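Local coordinates for protein Cfl (Pectobacterium brasiliense, PDB 7A9J) that binds an ethyl-oxoindene carboxylic acid and, as a member of the ATP-dependent AMP-binding enzymes, probably activates carboxylic acids for ligation to acceptors such as amines or coenzyme A, at residues Val215-Arg220 with Lys252-Leu257; Cys314-Ser319 with Glu354-Trp359; Gly327-Ser332 with His346-Ala351; Tyr350-Pro355 with Asn415-Phe420. The protein carries 1 engineered substitution. All blocks are in the same frame, centred on the assembly; numbering follows the deposited sequence.

How the interactions relate
Four contacts show how chemistry follows position within one fold. Interaction 1, near the surface, stands apart: an aromatic ring packs on proline and isoleucine, and a lysine donates to a backbone oxygen. Interactions 2, 3 and 4 crowd together, their centres 6 to 11 Å apart. Interaction 3 is nested within the loop that interaction 2 closes. Interactions 2 and 4 are buried and share Glu354 and Pro355, with helix 316-326 on one hand and strand 418-423 on the other. Interaction 3, partly buried, relies on strand pairing and water; its residue His346 joins it to interaction 2.

Interaction 1. Residues Val215-Arg220 with Lys252-Leu257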
loop_
_atom_site.group_PDB
_atom_site.type_symbol
_atom_site.label_atom_id
_atom_site.label_comp_id
_atom_site.label_asym_id
_atom_site.label_seq_id
_atom_site.Cartn_x
_atom_site.Cartn_y
_atom_site.Cartn_z
ATOM N N VAL A 215 10.412 8.889 6.432
ATOM C CA VAL A 215 11.372 7.976 7.109
ATOM C C VAL A 215 11.517 6.653 6.359
ATOM O O VAL A 215 12.508 5.943 6.547
ATOM C CB VAL A 215 10.918 7.714 8.614
ATOM C CG1 VAL A 215 11.906 6.780 9.370
ATOM C CG2 VAL A 215 10.829 9.050 9.309
ATOM N N THR A 216 10.529 6.279 5.546
ATOM C CA THR A 216 10.553 5.018 4.826
ATOM C C THR A 216 11.081 5.136 3.406
ATOM O O THR A 216 11.223 4.094 2.734
ATOM C CB THR A 216 9.154 4.366 4.755
ATOM O OG1 THR A 216 8.358 5.007 3.768
ATOM C CG2 THR A 216 8.434 4.401 6.146
ATOM N N ILE A 217 11.480 6.335 2.972
ATOM C CA ILE A 217 11.959 6.462 1.595
ATOM C C ILE A 217 13.449 6.757 1.657
ATOM O O ILE A 217 13.849 7.923 1.861
ATOM C CB ILE A 217 11.247 7.581 0.831
ATOM C CG1 ILE A 217 9.731 7.400 0.883
ATOM C CG2 ILE A 217 11.816 7.614 -0.667
ATOM C CD1 ILE A 217 8.980 8.494 0.138
ATOM N N ASN A 218 14.262 5.738 1.405
ATOM C CA ASN A 218 15.701 5.800 1.674
ATOM C C ASN A 218 16.441 5.196 0.489
ATOM O O ASN A 218 17.061 4.133 0.587
ATOM C CB ASN A 218 16.040 5.090 3.002
ATOM C CG ASN A 218 15.312 5.667 4.147
ATOM O OD1 ASN A 218 15.555 6.814 4.521
ATOM N ND2 ASN A 218 14.420 4.863 4.782
ATOM N N PRO A 219 16.469 5.911 -0.648
ATOM C CA PRO A 219 17.287 5.448 -1.775
ATOM C C PRO A 219 18.753 5.437 -1.380
ATOM O O PRO A 219 19.199 6.220 -0.539
ATOM C CB PRO A 219 17.035 6.509 -2.882
ATOM C CG PRO A 219 16.406 7.700 -2.177
ATOM C CD PRO A 219 15.868 7.248 -0.848
ATOM N N ARG A 220 19.537 4.660 -2.104
ATOM C CA ARG A 220 20.965 4.687 -1.823
ATOM C C ARG A 220 21.619 5.911 -2.445
ATOM O O ARG A 220 21.057 6.573 -3.316
ATOM C CB ARG A 220 21.655 3.427 -2.340
ATOM C CG ARG A 220 21.097 2.107 -1.745
ATOM C CD ARG A 220 21.963 0.958 -2.237
ATOM N NE ARG A 220 21.795 -0.279 -1.500
ATOM C CZ ARG A 220 22.554 -1.351 -1.705
ATOM N NH1 ARG A 220 23.514 -1.290 -2.618
ATOM N NH2 ARG A 220 22.370 -2.471 -1.005
ATOM N N LYS A 252 11.356 15.669 -0.025
ATOM C CA LYS A 252 12.789 15.371 0.108
ATOM C C LYS A 252 13.597 15.787 -1.123
ATOM O O LYS A 252 14.826 15.597 -1.142
ATOM C CB LYS A 252 12.929 13.857 0.368
ATOM C CG LYS A 252 12.357 13.468 1.737
ATOM C CD LYS A 252 12.555 11.939 2.145
ATOM C CE LYS A 252 13.969 11.735 2.557
ATOM N NZ LYS A 252 14.063 10.429 3.086
ATOM N N GLY A 253 12.948 16.347 -2.137
ATOM C CA GLY A 253 13.619 16.796 -3.352
ATOM C C GLY A 253 13.902 15.716 -4.371
ATOM O O GLY A 253 14.642 15.978 -5.339
ATOM N N TYR A 254 13.313 14.531 -4.214
ATOM C CA TYR A 254 13.453 13.474 -5.202
ATOM C C TYR A 254 12.471 13.680 -6.336
ATOM O O TYR A 254 11.446 14.349 -6.169
ATOM C CB TYR A 254 13.149 12.125 -4.537
ATOM C CG TYR A 254 13.979 11.788 -3.312
ATOM C CD1 TYR A 254 15.243 12.326 -3.146
ATOM C CD2 TYR A 254 13.478 10.870 -2.346
ATOM C CE1 TYR A 254 16.014 12.002 -2.021
ATOM C CE2 TYR A 254 14.226 10.551 -1.198
ATOM C CZ TYR A 254 15.502 11.104 -1.080
ATOM O OH TYR A 254 16.282 10.812 0.019
ATOM N N SER A 255 12.782 13.120 -7.514
ATOM C CA SER A 255 11.761 13.107 -8.545
ATOM C C SER A 255 10.879 11.892 -8.336
ATOM O O SER A 255 11.259 10.929 -7.669
ATOM C CB SER A 255 12.333 13.085 -9.965
ATOM O OG SER A 255 13.086 11.905 -10.164
ATOM N N VAL A 256 9.684 11.952 -8.905
ATOM C CA VAL A 256 8.726 10.856 -8.838
ATOM C C VAL A 256 8.493 10.375 -10.264
ATOM O O VAL A 256 8.208 11.175 -11.171
ATOM C CB VAL A 256 7.399 11.295 -8.190
ATOM C CG1 VAL A 256 6.318 10.176 -8.295
ATOM C CG2 VAL A 256 7.627 11.736 -6.738
ATOM N N LEU A 257 8.606 9.078 -10.459
ATOM C CA LEU A 257 8.349 8.425 -11.740
ATOM C C LEU A 257 6.930 7.919 -11.744
ATOM O O LEU A 257 6.560 7.154 -10.848
ATOM C CB LEU A 257 9.316 7.258 -11.953
ATOM C CG LEU A 257 9.025 6.356 -13.165
ATOM C CD1 LEU A 257 9.225 7.113 -14.521
ATOM C CD2 LEU A 257 9.999 5.116 -13.057
HETATM O O HOH W 1 14.528 8.807 5.447
#
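Tyr254 lays the CE2-CZ-OH part of its phenol against the ring of Pro219, the two side chains arriving from opposite directions. Pro219 CG lies 3.7 Å from Tyr254 CZ, and its neighbour CD is close to both CE2 and the hydroxyl. Ile217 takes a different place: its CG2 methyl sits at the edge of the aromatic ring, near the ring plane, 3.8 Å from Tyr254 CE2. One face of the phenol receives Lys252, whose CB stands 3.9 Å above the ring plane, over the centre. The lysine chain then bends at its third torsion (chi3 76°), which carries the ammonium group across to the other segment. There Lys252 NZ donates to Ile217 O at 2.8 Å, tilted 16° from the carbonyl plane, and it also bonds to Lys214 O. Two backbone carbonyls hold a single ammonium, and the positive charge next to Lys214 O would probably offset the negative end of the helix 203-214 dipole. The contact thus joins the chain leaving that helix to the turn between helix 240-251 and strand 255-257, in the region assigned to the AMP-binding enzyme family. In that turn Gly253, with positive phi, ends the helix in a Schellman motif. Ile217 also packs on Ile245 and Ala248 of helix 240-251. Asn218 folds back within its own segment, where ND2 donates to Val215 O at 2.8 Å.

Interaction 2. Residues Cys314-Ser319 with Glu354-Trp359; sequences CATELS and EPSIGW
The flat peptide group joining Pro355 to Ser356 meets Thr316 OG1 at its N-H edge, near the peptide plane, while Cys314 SG sits well off that plane, toward one face, where the pyrrolidine ring of Pro355 offers CB to the sulfur. This is the N-terminus of a helix set against the start of a strand: Ala315 holds the N-cap position of helix 316-326, and the chain opposite runs into strand 356-360. Ser356 N donates to Thr316 OG1 at 3.1 Å, with an N-H...O angle of 158°. The hydroxyl is available there because OG1 stands beside the threonine's own backbone N (chi1 -64°), leaving CG2 to pack on Pro355 CA. Cys314 SG lies 3.5 Å from Ser356 N and 3.8 Å from Pro355 CB. The same sulfur accepts from Thr316 N within its own segment, a long bond of 3.6 Å that ties the residue before the cap to the first helical turn. Farther along, Cys314 CB meets the CG2 branch of Ile357 at 4.0 Å. Beyond these residues, Phe420 of strand 418-423 packs on both Cys314 and Ile357. Ser356 OG is hydrogen-bonded to His346 NE2, and a water links it to Thr316 OG1. A second water accepts from Ala315 N at 2.9 Å and donates to Ser356 O at 2.8 Å.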
loop_
_atom_site.group_PDB
_atom_site.type_symbol
_atom_site.label_atom_id
_atom_site.label_comp_id
_atom_site.label_asym_id
_atom_site.label_seq_id
_atom_site.Cartn_x
_atom_site.Cartn_y
_atom_site.Cartn_z
ATOM N N CYS A 314 3.261 -9.472 6.586
ATOM C CA CYS A 314 4.690 -9.709 6.703
ATOM C C CYS A 314 5.234 -10.163 5.346
ATOM O O CYS A 314 4.600 -10.969 4.646
ATOM C CB CYS A 314 4.899 -10.740 7.779
ATOM S SG CYS A 314 6.539 -11.418 7.900
ATOM N N ALA A 315 6.393 -9.625 4.946
ATOM C CA ALA A 315 6.962 -10.001 3.659
ATOM C C ALA A 315 8.263 -10.786 3.796
ATOM O O ALA A 315 9.132 -10.743 2.912
ATOM C CB ALA A 315 7.155 -8.724 2.801
ATOM N N THR A 316 8.399 -11.596 4.859
ATOM C CA THR A 316 9.674 -12.258 5.050
ATOM C C THR A 316 9.940 -13.312 3.978
ATOM O O THR A 316 11.079 -13.454 3.528
ATOM C CB THR A 316 9.712 -12.872 6.479
ATOM O OG1 THR A 316 9.653 -11.774 7.439
ATOM C CG2 THR A 316 10.974 -13.753 6.689
ATOM N N GLU A 317 8.948 -14.135 3.602
ATOM C CA GLU A 317 9.243 -15.144 2.587
ATOM C C GLU A 317 9.542 -14.489 1.237
ATOM O O GLU A 317 10.437 -14.925 0.493
ATOM C CB GLU A 317 8.072 -16.126 2.457
ATOM C CG GLU A 317 8.176 -17.036 1.288
ATOM C CD GLU A 317 6.861 -17.773 1.027
ATOM O OE1 GLU A 317 6.339 -17.689 -0.109
ATOM O OE2 GLU A 317 6.342 -18.413 1.976
ATOM N N LEU A 318 8.788 -13.459 0.908
ATOM C CA LEU A 318 9.060 -12.719 -0.324
ATOM C C LEU A 318 10.496 -12.160 -0.326
ATOM O O LEU A 318 11.190 -12.198 -1.346
ATOM C CB LEU A 318 8.041 -11.593 -0.437
ATOM C CG LEU A 318 8.258 -10.543 -1.550
ATOM C CD1 LEU A 318 8.434 -11.205 -2.875
ATOM C CD2 LEU A 318 7.055 -9.641 -1.538
ATOM N N SER A 319 10.972 -11.663 0.821
ATOM C CA SER A 319 12.320 -11.070 0.839
ATOM C C SER A 319 13.384 -12.106 0.502
ATOM O O SER A 319 14.397 -11.784 -0.138
ATOM C CB SER A 319 12.596 -10.423 2.202
ATOM O OG SER A 319 13.047 -11.418 3.122
ATOM N N GLU A 354 13.553 -14.907 11.246
ATOM C CA GLU A 354 12.134 -15.106 11.609
ATOM C C GLU A 354 11.223 -14.135 10.847
ATOM O O GLU A 354 11.607 -13.008 10.567
ATOM C CB GLU A 354 11.924 -14.849 13.093
ATOM C CG GLU A 354 12.884 -15.653 14.051
ATOM C CD GLU A 354 14.054 -14.763 14.616
ATOM O OE1 GLU A 354 14.284 -14.868 15.843
ATOM O OE2 GLU A 354 14.734 -13.966 13.865
ATOM N N PRO A 355 9.975 -14.512 10.572
ATOM C CA PRO A 355 9.018 -13.530 10.058
ATOM C C PRO A 355 8.898 -12.320 10.967
ATOM O O PRO A 355 8.772 -12.430 12.188
ATOM C CB PRO A 355 7.700 -14.320 9.986
ATOM C CG PRO A 355 8.137 -15.724 9.874
ATOM C CD PRO A 355 9.303 -15.804 10.875
ATOM N N SER A 356 9.053 -11.156 10.374
ATOM C CA SER A 356 9.038 -9.942 11.159
ATOM C C SER A 356 8.514 -8.756 10.353
ATOM O O SER A 356 8.506 -8.724 9.113
ATOM C CB SER A 356 10.455 -9.648 11.737
ATOM O OG SER A 356 11.320 -9.290 10.679
ATOM N N ILE A 357 7.972 -7.805 11.083
ATOM C CA ILE A 357 7.506 -6.600 10.422
ATOM C C ILE A 357 8.311 -5.359 10.723
ATOM O O ILE A 357 8.033 -4.289 10.105
ATOM C CB ILE A 357 6.029 -6.307 10.688
ATOM C CG1 ILE A 357 5.784 -6.137 12.194
ATOM C CG2 ILE A 357 5.185 -7.386 10.014
ATOM C CD1 ILE A 357 4.323 -5.854 12.479
ATOM N N GLY A 358 9.317 -5.420 11.562
ATOM C CA GLY A 358 10.137 -4.234 11.673
ATOM C C GLY A 358 9.872 -3.407 12.925
ATOM O O GLY A 358 9.362 -3.909 13.949
ATOM N N TRP A 359 10.173 -2.123 12.842
ATOM C CA TRP A 359 10.228 -1.259 13.987
ATOM C C TRP A 359 9.181 -0.160 13.891
ATOM O O TRP A 359 9.047 0.464 12.829
ATOM C CB TRP A 359 11.619 -0.608 14.106
ATOM C CG TRP A 359 12.702 -1.542 14.508
ATOM C CD1 TRP A 359 13.163 -1.736 15.793
ATOM C CD2 TRP A 359 13.399 -2.521 13.681
ATOM N NE1 TRP A 359 14.127 -2.700 15.802
ATOM C CE2 TRP A 359 14.306 -3.186 14.532
ATOM C CE3 TRP A 359 13.415 -2.808 12.302
ATOM C CZ2 TRP A 359 15.172 -4.209 14.079
ATOM C CZ3 TRP A 359 14.266 -3.817 11.842
ATOM C CH2 TRP A 359 15.114 -4.524 12.748
HETATM O O HOH W 2 7.903 -7.763 6.555
HETATM O O HOH W 3 12.127 -11.051 8.484
#

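Interaction 3. Residues Gly327-Ser332 with His346-Ala351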
loop_
_atom_site.group_PDB
_atom_site.type_symbol
_atom_site.label_atom_id
_atom_site.label_comp_id
_atom_site.label_asym_id
_atom_site.label_seq_id
_atom_site.Cartn_x
_atom_site.Cartn_y
_atom_site.Cartn_z
ATOM N N GLY A 327 19.496 -10.157 -5.662
ATOM C CA GLY A 327 20.498 -9.629 -4.752
ATOM C C GLY A 327 20.132 -8.296 -4.132
ATOM O O GLY A 327 21.022 -7.551 -3.709
ATOM N N SER A 328 18.847 -7.951 -4.107
ATOM C CA SER A 328 18.373 -6.700 -3.532
ATOM C C SER A 328 17.749 -7.046 -2.187
ATOM O O SER A 328 17.252 -8.162 -1.991
ATOM C CB SER A 328 17.357 -6.020 -4.469
ATOM O OG SER A 328 16.838 -4.757 -4.004
ATOM N N HIS A 329 17.759 -6.079 -1.266
ATOM C CA HIS A 329 17.434 -6.333 0.141
ATOM C C HIS A 329 16.078 -5.703 0.397
ATOM O O HIS A 329 15.981 -4.484 0.596
ATOM C CB HIS A 329 18.502 -5.751 1.042
ATOM C CG HIS A 329 19.886 -6.213 0.689
ATOM N ND1 HIS A 329 20.507 -7.250 1.343
ATOM C CD2 HIS A 329 20.753 -5.802 -0.282
ATOM C CE1 HIS A 329 21.704 -7.450 0.819
ATOM N NE2 HIS A 329 21.883 -6.576 -0.162
ATOM N N LEU A 330 15.023 -6.511 0.290
ATOM C CA LEU A 330 13.664 -5.986 0.361
ATOM C C LEU A 330 13.384 -5.335 1.706
ATOM O O LEU A 330 13.869 -5.780 2.758
ATOM C CB LEU A 330 12.646 -7.118 0.116
ATOM C CG LEU A 330 11.186 -6.673 -0.106
ATOM C CD1 LEU A 330 11.004 -5.906 -1.451
ATOM C CD2 LEU A 330 10.333 -7.981 -0.134
ATOM N N GLN A 331 12.563 -4.290 1.668
ATOM C CA GLN A 331 12.105 -3.590 2.849
ATOM C C GLN A 331 10.601 -3.769 2.902
ATOM O O GLN A 331 9.979 -4.094 1.896
ATOM C CB GLN A 331 12.485 -2.093 2.783
ATOM C CG GLN A 331 13.996 -1.959 2.579
ATOM C CD GLN A 331 14.487 -0.507 2.730
ATOM O OE1 GLN A 331 13.685 0.394 2.896
ATOM N NE2 GLN A 331 15.784 -0.330 2.772
ATOM N N SER A 332 10.012 -3.436 4.033
ATOM C CA SER A 332 8.560 -3.443 4.048
ATOM C C SER A 332 8.038 -2.282 4.866
ATOM O O SER A 332 8.705 -1.742 5.738
ATOM C CB SER A 332 7.971 -4.797 4.608
ATOM O OG SER A 332 8.457 -5.042 5.925
ATOM N N HIS A 346 10.267 -1.990 8.117
ATOM C CA HIS A 346 11.320 -2.974 8.185
ATOM C C HIS A 346 12.366 -2.606 7.146
ATOM O O HIS A 346 12.157 -2.808 5.950
ATOM C CB HIS A 346 10.774 -4.387 7.959
ATOM C CG HIS A 346 11.668 -5.418 8.528
ATOM N ND1 HIS A 346 13.034 -5.236 8.607
ATOM C CD2 HIS A 346 11.402 -6.615 9.123
ATOM C CE1 HIS A 346 13.572 -6.283 9.229
ATOM N NE2 HIS A 346 12.601 -7.115 9.574
ATOM N N HIS A 347 13.466 -2.008 7.591
ATOM C CA HIS A 347 14.440 -1.540 6.612
ATOM C C HIS A 347 15.336 -2.666 6.104
ATOM O O HIS A 347 16.152 -2.429 5.249
ATOM C CB HIS A 347 15.287 -0.428 7.252
ATOM C CG HIS A 347 15.996 -0.882 8.469
ATOM N ND1 HIS A 347 15.395 -0.863 9.710
ATOM C CD2 HIS A 347 17.236 -1.392 8.643
ATOM C CE1 HIS A 347 16.250 -1.335 10.613
ATOM N NE2 HIS A 347 17.367 -1.680 9.995
ATOM N N ASP A 348 15.171 -3.932 6.568
ATOM C CA ASP A 348 15.973 -5.008 5.993
ATOM C C ASP A 348 15.366 -6.389 6.344
ATOM O O ASP A 348 15.839 -7.071 7.221
ATOM C CB ASP A 348 17.413 -4.892 6.519
ATOM C CG ASP A 348 18.401 -5.793 5.810
ATOM O OD1 ASP A 348 19.595 -5.654 6.179
ATOM O OD2 ASP A 348 18.054 -6.666 4.971
ATOM N N ILE A 349 14.299 -6.773 5.644
ATOM C CA ILE A 349 13.531 -7.964 6.043
ATOM C C ILE A 349 14.408 -9.189 6.067
ATOM O O ILE A 349 14.316 -10.030 6.969
ATOM C CB ILE A 349 12.376 -8.163 5.056
ATOM C CG1 ILE A 349 11.488 -6.925 5.030
ATOM C CG2 ILE A 349 11.570 -9.412 5.567
ATOM C CD1 ILE A 349 10.492 -7.004 3.820
ATOM N N TYR A 350 15.246 -9.340 5.038
ATOM C CA TYR A 350 15.940 -10.581 4.851
ATOM C C TYR A 350 16.998 -10.798 5.933
ATOM O O TYR A 350 17.414 -11.929 6.183
ATOM C CB TYR A 350 16.531 -10.594 3.453
ATOM C CG TYR A 350 17.197 -11.869 3.073
ATOM C CD1 TYR A 350 16.546 -13.124 3.211
ATOM C CD2 TYR A 350 18.485 -11.870 2.593
ATOM C CE1 TYR A 350 17.166 -14.278 2.872
ATOM C CE2 TYR A 350 19.126 -13.049 2.237
ATOM C CZ TYR A 350 18.457 -14.250 2.365
ATOM O OH TYR A 350 19.078 -15.423 2.043
ATOM N N ALA A 351 17.434 -9.701 6.587
ATOM C CA ALA A 351 18.428 -9.832 7.651
ATOM C C ALA A 351 17.903 -10.626 8.868
ATOM O O ALA A 351 18.681 -11.124 9.699
ATOM C CB ALA A 351 18.854 -8.436 8.109
HETATM O O HOH W 4 19.780 -8.199 4.016
HETATM O O HOH W 5 16.096 -7.354 3.120
#
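An antiparallel hairpin, strands 331-335 and 342-346, begins where Ser332 pairs with His346, and farther along it Ser333-Thr337 and Gly340-Pro342 line the pocket of the bound oxoindene acid. Ser332 and His346 form a hydrogen-bonded pair: Ser332 N donates to His346 O at 2.9 Å, in the carbonyl plane and on a lone pair, and His346 N returns a bond to Ser332 O. Past the pair the chain turns into a short 3-10 segment, where Ile349 N donates to Leu330 O at 3.1 Å. Ile349 also drives its CD1 methyl against Ser332 CB at 3.4 Å, tighter than ordinary carbon contact, and runs side by side with Leu330, whose CG is 4.0 Å from CD1. The imidazole of His346 is fixed by its own segment: Ile349 CA stands 3.6 Å above the ring plane, over its centre, and Asp348 N donates to His346 ND1 at 3.2 Å. Asp348 has CG anti to its nitrogen (chi1 -170°), which swings the carboxylate back toward His329; one water joins OD2 to His329 ND1, and a second donates to both OD2 and Leu330 O while accepting from Tyr350 N. Because ND1 of His346 serves as an acceptor, the proton of this imidazole is probably on NE2, the nitrogen that faces Ser356.

Interaction 4. Residues Tyr350-Pro355 with Asn415-Phe420. Engineered in segment 415-420: Gly416 (natural residue Arg).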
loop_
_atom_site.group_PDB
_atom_site.type_symbol
_atom_site.label_atom_id
_atom_site.label_comp_id
_atom_site.label_asym_id
_atom_site.label_seq_id
_atom_site.Cartn_x
_atom_site.Cartn_y
_atom_site.Cartn_z
ATOM N N TYR A 350 15.246 -9.340 5.038
ATOM C CA TYR A 350 15.940 -10.581 4.851
ATOM C C TYR A 350 16.998 -10.798 5.933
ATOM O O TYR A 350 17.414 -11.929 6.183
ATOM C CB TYR A 350 16.531 -10.594 3.453
ATOM C CG TYR A 350 17.197 -11.869 3.073
ATOM C CD1 TYR A 350 16.546 -13.124 3.211
ATOM C CD2 TYR A 350 18.485 -11.870 2.593
ATOM C CE1 TYR A 350 17.166 -14.278 2.872
ATOM C CE2 TYR A 350 19.126 -13.049 2.237
ATOM C CZ TYR A 350 18.457 -14.250 2.365
ATOM O OH TYR A 350 19.078 -15.423 2.043
ATOM N N ALA A 351 17.434 -9.701 6.587
ATOM C CA ALA A 351 18.428 -9.832 7.651
ATOM C C ALA A 351 17.903 -10.626 8.868
ATOM O O ALA A 351 18.681 -11.124 9.699
ATOM C CB ALA A 351 18.854 -8.436 8.109
ATOM N N ILE A 352 16.586 -10.659 9.018
ATOM C CA ILE A 352 15.955 -11.342 10.161
ATOM C C ILE A 352 15.407 -12.670 9.667
ATOM O O ILE A 352 14.552 -12.675 8.768
ATOM C CB ILE A 352 14.817 -10.479 10.742
ATOM C CG1 ILE A 352 15.287 -9.022 11.005
ATOM C CG2 ILE A 352 14.275 -11.157 12.006
ATOM C CD1 ILE A 352 16.444 -8.982 11.892
ATOM N N ASN A 353 15.907 -13.758 10.243
ATOM C CA ASN A 353 15.536 -15.104 9.771
ATOM C C ASN A 353 14.075 -15.409 10.095
ATOM O O ASN A 353 13.385 -15.985 9.255
ATOM C CB ASN A 353 16.510 -16.156 10.306
ATOM C CG ASN A 353 17.890 -16.014 9.630
ATOM O OD1 ASN A 353 18.045 -16.307 8.428
ATOM N ND2 ASN A 353 18.856 -15.465 10.362
ATOM N N GLU A 354 13.553 -14.907 11.246
ATOM C CA GLU A 354 12.134 -15.106 11.609
ATOM C C GLU A 354 11.223 -14.135 10.847
ATOM O O GLU A 354 11.607 -13.008 10.567
ATOM C CB GLU A 354 11.924 -14.849 13.093
ATOM C CG GLU A 354 12.884 -15.653 14.051
ATOM C CD GLU A 354 14.054 -14.763 14.616
ATOM O OE1 GLU A 354 14.284 -14.868 15.843
ATOM O OE2 GLU A 354 14.734 -13.966 13.865
ATOM N N PRO A 355 9.975 -14.512 10.572
ATOM C CA PRO A 355 9.018 -13.530 10.058
ATOM C C PRO A 355 8.898 -12.320 10.967
ATOM O O PRO A 355 8.772 -12.430 12.188
ATOM C CB PRO A 355 7.700 -14.320 9.986
ATOM C CG PRO A 355 8.137 -15.724 9.874
ATOM C CD PRO A 355 9.303 -15.804 10.875
ATOM N N ASN A 415 15.600 -5.505 20.712
ATOM C CA ASN A 415 16.011 -4.341 19.969
ATOM C C ASN A 415 14.808 -3.581 19.381
ATOM O O ASN A 415 14.962 -2.735 18.508
ATOM C CB ASN A 415 16.978 -4.808 18.904
ATOM C CG ASN A 415 16.326 -5.684 17.872
ATOM O OD1 ASN A 415 15.151 -6.010 17.980
ATOM N ND2 ASN A 415 17.083 -6.063 16.848
ATOM N N GLY A 416 13.578 -3.968 19.784
ATOM C CA GLY A 416 12.390 -3.318 19.258
ATOM C C GLY A 416 11.720 -3.983 18.079
ATOM O O GLY A 416 10.612 -3.577 17.702
ATOM N N ASN A 417 12.392 -4.916 17.411
ATOM C CA ASN A 417 11.819 -5.534 16.223
ATOM C C ASN A 417 10.560 -6.340 16.590
ATOM O O ASN A 417 10.525 -7.011 17.611
ATOM C CB ASN A 417 12.851 -6.459 15.566
ATOM C CG ASN A 417 12.384 -6.997 14.231
ATOM O OD1 ASN A 417 11.534 -6.417 13.575
ATOM N ND2 ASN A 417 12.936 -8.150 13.836
ATOM N N LEU A 418 9.512 -6.190 15.752
ATOM C CA LEU A 418 8.247 -6.905 15.991
ATOM C C LEU A 418 8.288 -8.182 15.180
ATOM O O LEU A 418 8.168 -8.192 13.964
ATOM C CB LEU A 418 7.071 -6.020 15.595
ATOM C CG LEU A 418 7.082 -4.821 16.566
ATOM C CD1 LEU A 418 6.084 -3.828 15.998
ATOM C CD2 LEU A 418 6.590 -5.278 18.007
ATOM N N ILE A 419 8.527 -9.280 15.869
ATOM C CA ILE A 419 8.356 -10.587 15.261
ATOM C C ILE A 419 6.893 -10.819 14.936
ATOM O O ILE A 419 5.996 -10.578 15.760
ATOM C CB ILE A 419 8.900 -11.651 16.234
ATOM C CG1 ILE A 419 10.383 -11.506 16.446
ATOM C CG2 ILE A 419 8.548 -13.007 15.716
ATOM C CD1 ILE A 419 11.292 -11.270 15.219
ATOM N N PHE A 420 6.628 -11.367 13.776
ATOM C CA PHE A 420 5.262 -11.496 13.299
ATOM C C PHE A 420 4.792 -12.927 13.484
ATOM O O PHE A 420 5.428 -13.867 13.001
ATOM C CB PHE A 420 5.151 -11.056 11.829
ATOM C CG PHE A 420 3.748 -11.016 11.328
ATOM C CD1 PHE A 420 2.949 -9.917 11.625
ATOM C CD2 PHE A 420 3.283 -11.976 10.460
ATOM C CE1 PHE A 420 1.666 -9.848 11.125
ATOM C CE2 PHE A 420 1.984 -11.906 9.955
ATOM C CZ PHE A 420 1.187 -10.865 10.311
#
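Ile419 reaches over Pro355 and the residues before it, and its atoms can be traced outward. CB passes 4.1 Å from Pro355 O. With CG1 beside the backbone nitrogen (chi1 -65°), CG2 falls anti to it and comes to 3.6 Å from Pro355 O. CG1 leads on to the tip, where CD1 finds carbon partners as well: Glu354 CB at 4.2 Å and, more loosely, Ile352 CG2 at 4.4 Å. Ile352 in turn meets Asn417 from the opposite direction, its CG1 and CG2 each 3.8 Å from Asn417 ND2. The other end of that amide is used as well, since OD1 accepts a weak bond from Gly358 N. Pro355 O is thus flanked by aliphatic carbon, and its polar partner here is Phe420 N, which donates at 2.9 Å with a nearly straight N-H...O angle of 177°. The nitrogen comes from above the carbonyl plane, 43° out of it. Before the strand, Asn415 OD1 accepts from Asn417 N at 3.0 Å, forming an Asx turn around Gly416, an engineered residue that is arginine in the natural sequence. Leu418 continues the pairing with Ile357 and Gly358, and the bond from Phe420 N to Pro355 O lies near the end of the antiparallel pair 356-360 with 418-423, where the loop from residue 350 enters it.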